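Local coordinates for Alr4995 protein (PDB 6LRF) that acts as a bifunctional arginine dihydrolase and ornithine cyclodeaminase, converting arginine to ornithine and probably ornithine on to proline in a cyanobacterium, at residues Leu8-Tyr19 and Trp63-Asn71. Numbering follows the deposited sequence.
Sequences LMCPPDHYDVDY and WPDLVFTAN
Pro64 is the residue of 63-71 most extensively covered by 8-19: its CA makes a weak CA-H...O contact of 3.4 Å with His14 O, its CB meets the same oxygen, and its CG reaches the carboxylate of Asp18. Its carbonyl O lies at the edge of the Tyr15 ring, in the ring plane, 3.6 Å from Tyr15 CD1. Asp65 receives the hydroxyl of Tyr19 in a short hydrogen bond, 2.5 Å from Tyr19 OH to Asp65 OD2, which is met on the anti side and 32° out of the carboxylate plane. A water ties Asp65 OD1 to Asp16 O, and a second links Asp65 N to Tyr19 OH. A phenylalanine in place of Tyr19 would probably leave Asp65 OD2 without this donor and the second water without one partner. Leu66 turns CD2 against Cys10 SG, 3.7 Å away. The two methyls of Val67 divide the work: CG1 sits 3.3 Å from Cys10 O, whereas CG2 meets Tyr15 CD1 and covers one face of the Phe68 ring. A water accepts from Cys10 N and also lies 2.8 Å from Val67 O. At Thr69, chi1 of 53° sends OG1 to Leu8 O (2.9 Å), above the carbonyl plane, and leaves CG2 against Met9 C and Cys10 CB. Leading into the 3-10 segment 69-71, this loop runs antiparallel to the chain leaving strand 6-9, which lies between parallel 53-56 and antiparallel 267-268 in a mixed sheet consistent with the alpha/beta-propeller of guanidino-group-modifying enzymes; Met9 and Pro12 pack on helix 34-49, Leu66 on helix 93-103, and Tyr19 and Asp65 on helix 88-91.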
# COMPACT_ATOMS: atom_id res chain seq x y z
N LEU B 8 30.93 50.78 6.90
CA LEU B 8 30.06 51.32 7.94
C LEU B 8 29.67 50.22 8.91
O LEU B 8 29.25 49.14 8.47
CB LEU B 8 28.82 51.92 7.32
CG LEU B 8 27.80 52.46 8.29
CD1 LEU B 8 28.41 53.63 9.02
CD2 LEU B 8 26.59 52.86 7.50
N MSE B 9 29.82 50.46 10.21
CA MSE B 9 29.36 49.51 11.23
C MSE B 9 28.55 50.22 12.30
O MSE B 9 28.33 51.42 12.24
CB MSE B 9 30.54 48.78 11.87
CG MSE B 9 31.33 47.95 10.89
SE MSE B 9 32.76 46.85 11.69
CE MSE B 9 31.67 45.66 12.82
N CYS B 10 28.08 49.46 13.27
CA CYS B 10 27.32 50.04 14.36
C CYS B 10 27.50 49.17 15.59
O CYS B 10 27.15 47.98 15.57
CB CYS B 10 25.85 50.18 13.99
SG CYS B 10 24.82 50.90 15.27
N PRO B 11 28.06 49.76 16.66
CA PRO B 11 28.38 49.04 17.89
C PRO B 11 27.14 48.48 18.58
O PRO B 11 26.05 49.05 18.49
CB PRO B 11 29.08 50.10 18.74
CG PRO B 11 28.58 51.40 18.22
CD PRO B 11 28.41 51.19 16.75
N PRO B 12 27.30 47.34 19.28
CA PRO B 12 26.20 46.60 19.91
C PRO B 12 25.70 47.18 21.23
O PRO B 12 25.30 46.39 22.09
CB PRO B 12 26.81 45.22 20.14
CG PRO B 12 28.26 45.47 20.28
CD PRO B 12 28.58 46.60 19.36
N ASP B 13 25.70 48.50 21.38
CA ASP B 13 25.35 49.15 22.65
C ASP B 13 23.94 48.78 23.14
O ASP B 13 23.70 48.71 24.35
CB ASP B 13 25.46 50.68 22.53
CG ASP B 13 26.92 51.17 22.50
OD1 ASP B 13 27.84 50.35 22.30
OD2 ASP B 13 27.13 52.39 22.66
N HIS B 14 23.02 48.52 22.21
CA HIS B 14 21.65 48.15 22.57
C HIS B 14 21.19 46.93 21.77
O HIS B 14 20.02 46.81 21.40
CB HIS B 14 20.71 49.32 22.35
CG HIS B 14 21.18 50.59 22.98
ND1 HIS B 14 21.35 51.76 22.27
CD2 HIS B 14 21.55 50.87 24.25
CE1 HIS B 14 21.78 52.71 23.08
NE2 HIS B 14 21.92 52.20 24.29
N TYR B 15 22.11 46.02 21.52
CA TYR B 15 21.78 44.81 20.79
C TYR B 15 21.13 43.82 21.74
O TYR B 15 21.49 43.73 22.92
CB TYR B 15 23.03 44.21 20.14
CG TYR B 15 22.81 42.84 19.51
CD1 TYR B 15 22.10 42.71 18.32
CD2 TYR B 15 23.34 41.70 20.10
CE1 TYR B 15 21.91 41.46 17.74
CE2 TYR B 15 23.15 40.44 19.52
CZ TYR B 15 22.44 40.33 18.34
OH TYR B 15 22.26 39.08 17.78
N ASP B 16 20.17 43.09 21.20
CA ASP B 16 19.39 42.12 21.94
C ASP B 16 18.60 41.32 20.91
O ASP B 16 18.58 41.69 19.73
CB ASP B 16 18.46 42.83 22.94
CG ASP B 16 17.83 41.88 23.96
OD1 ASP B 16 18.50 40.90 24.38
OD2 ASP B 16 16.67 42.13 24.35
N VAL B 17 17.97 40.23 21.33
CA VAL B 17 16.94 39.63 20.50
C VAL B 17 15.60 39.97 21.14
O VAL B 17 15.15 39.30 22.07
CB VAL B 17 17.15 38.11 20.33
CG1 VAL B 17 16.07 37.52 19.44
CG2 VAL B 17 18.53 37.83 19.74
N ASP B 18 14.99 41.06 20.67
CA ASP B 18 13.74 41.59 21.22
C ASP B 18 12.49 40.85 20.75
O ASP B 18 11.48 40.79 21.45
CB ASP B 18 13.57 43.06 20.85
CG ASP B 18 14.52 43.98 21.60
OD1 ASP B 18 14.96 43.60 22.71
OD2 ASP B 18 14.80 45.09 21.09
N TYR B 19 12.56 40.32 19.53
CA TYR B 19 11.40 39.81 18.80
C TYR B 19 11.85 38.69 17.89
O TYR B 19 13.00 38.26 17.97
CB TYR B 19 10.74 40.93 17.98
CG TYR B 19 11.75 41.87 17.35
CD1 TYR B 19 12.51 41.48 16.25
CD2 TYR B 19 11.96 43.14 17.86
CE1 TYR B 19 13.44 42.33 15.68
CE2 TYR B 19 12.88 44.00 17.29
CZ TYR B 19 13.62 43.59 16.21
OH TYR B 19 14.54 44.45 15.65
N TRP B 63 16.27 49.84 18.82
CA TRP B 63 16.51 49.36 17.47
C TRP B 63 17.76 48.49 17.47
O TRP B 63 18.81 48.90 16.97
CB TRP B 63 16.64 50.53 16.49
CG TRP B 63 15.47 51.47 16.60
CD1 TRP B 63 15.48 52.73 17.14
CD2 TRP B 63 14.12 51.22 16.20
NE1 TRP B 63 14.22 53.28 17.08
CE2 TRP B 63 13.37 52.37 16.52
CE3 TRP B 63 13.47 50.13 15.60
CZ2 TRP B 63 12.00 52.46 16.25
CZ3 TRP B 63 12.12 50.22 15.34
CH2 TRP B 63 11.39 51.38 15.67
N PRO B 64 17.65 47.29 18.05
CA PRO B 64 18.79 46.41 18.28
C PRO B 64 19.46 45.96 16.99
O PRO B 64 20.66 45.67 16.98
CB PRO B 64 18.17 45.22 19.02
CG PRO B 64 16.75 45.21 18.57
CD PRO B 64 16.37 46.65 18.43
N ASP B 65 18.70 45.89 15.91
CA ASP B 65 19.24 45.33 14.67
C ASP B 65 19.92 46.42 13.84
O ASP B 65 20.39 46.17 12.74
CB ASP B 65 18.14 44.63 13.87
CG ASP B 65 17.68 43.33 14.53
OD1 ASP B 65 18.55 42.50 14.89
OD2 ASP B 65 16.46 43.15 14.70
N LEU B 66 20.01 47.62 14.41
CA LEU B 66 20.77 48.69 13.80
C LEU B 66 22.24 48.27 13.59
O LEU B 66 22.95 48.84 12.76
CB LEU B 66 20.68 49.96 14.64
CG LEU B 66 20.99 51.27 13.91
CD1 LEU B 66 19.79 51.70 13.10
CD2 LEU B 66 21.42 52.37 14.87
N VAL B 67 22.69 47.26 14.33
CA VAL B 67 24.04 46.73 14.16
C VAL B 67 24.22 46.08 12.78
O VAL B 67 25.34 45.88 12.32
CB VAL B 67 24.38 45.69 15.24
CG1 VAL B 67 24.46 46.34 16.61
CG2 VAL B 67 23.34 44.56 15.25
N PHE B 68 23.11 45.75 12.13
CA PHE B 68 23.17 45.07 10.84
C PHE B 68 23.13 46.10 9.71
O PHE B 68 22.15 46.23 8.97
CB PHE B 68 22.03 44.06 10.73
CG PHE B 68 22.21 42.86 11.64
CD1 PHE B 68 23.46 42.25 11.77
CD2 PHE B 68 21.14 42.38 12.40
CE1 PHE B 68 23.63 41.16 12.61
CE2 PHE B 68 21.30 41.28 13.25
CZ PHE B 68 22.55 40.67 13.36
N THR B 69 24.23 46.84 9.60
CA THR B 69 24.35 47.94 8.65
C THR B 69 24.31 47.48 7.19
O THR B 69 24.03 48.29 6.32
CB THR B 69 25.64 48.73 8.86
OG1 THR B 69 26.75 47.82 8.85
CG2 THR B 69 25.61 49.48 10.20
N ALA B 70 24.59 46.19 6.93
CA ALA B 70 24.42 45.63 5.58
C ALA B 70 23.05 46.02 5.02
O ALA B 70 22.91 46.29 3.81
CB ALA B 70 24.58 44.10 5.59
N ASN B 71 22.06 46.09 5.90
CA ASN B 71 20.70 46.39 5.49
C ASN B 71 20.36 47.87 5.49
O ASN B 71 19.23 48.23 5.26
CB ASN B 71 19.70 45.65 6.38
CG ASN B 71 20.01 44.17 6.50
OD1 ASN B 71 20.24 43.66 7.59
ND2 ASN B 71 20.04 43.48 5.36
O HOH W 1 28.02 46.50 12.75
O HOH W 2 17.83 41.32 17.19
O HOH W 3 16.04 47.00 15.14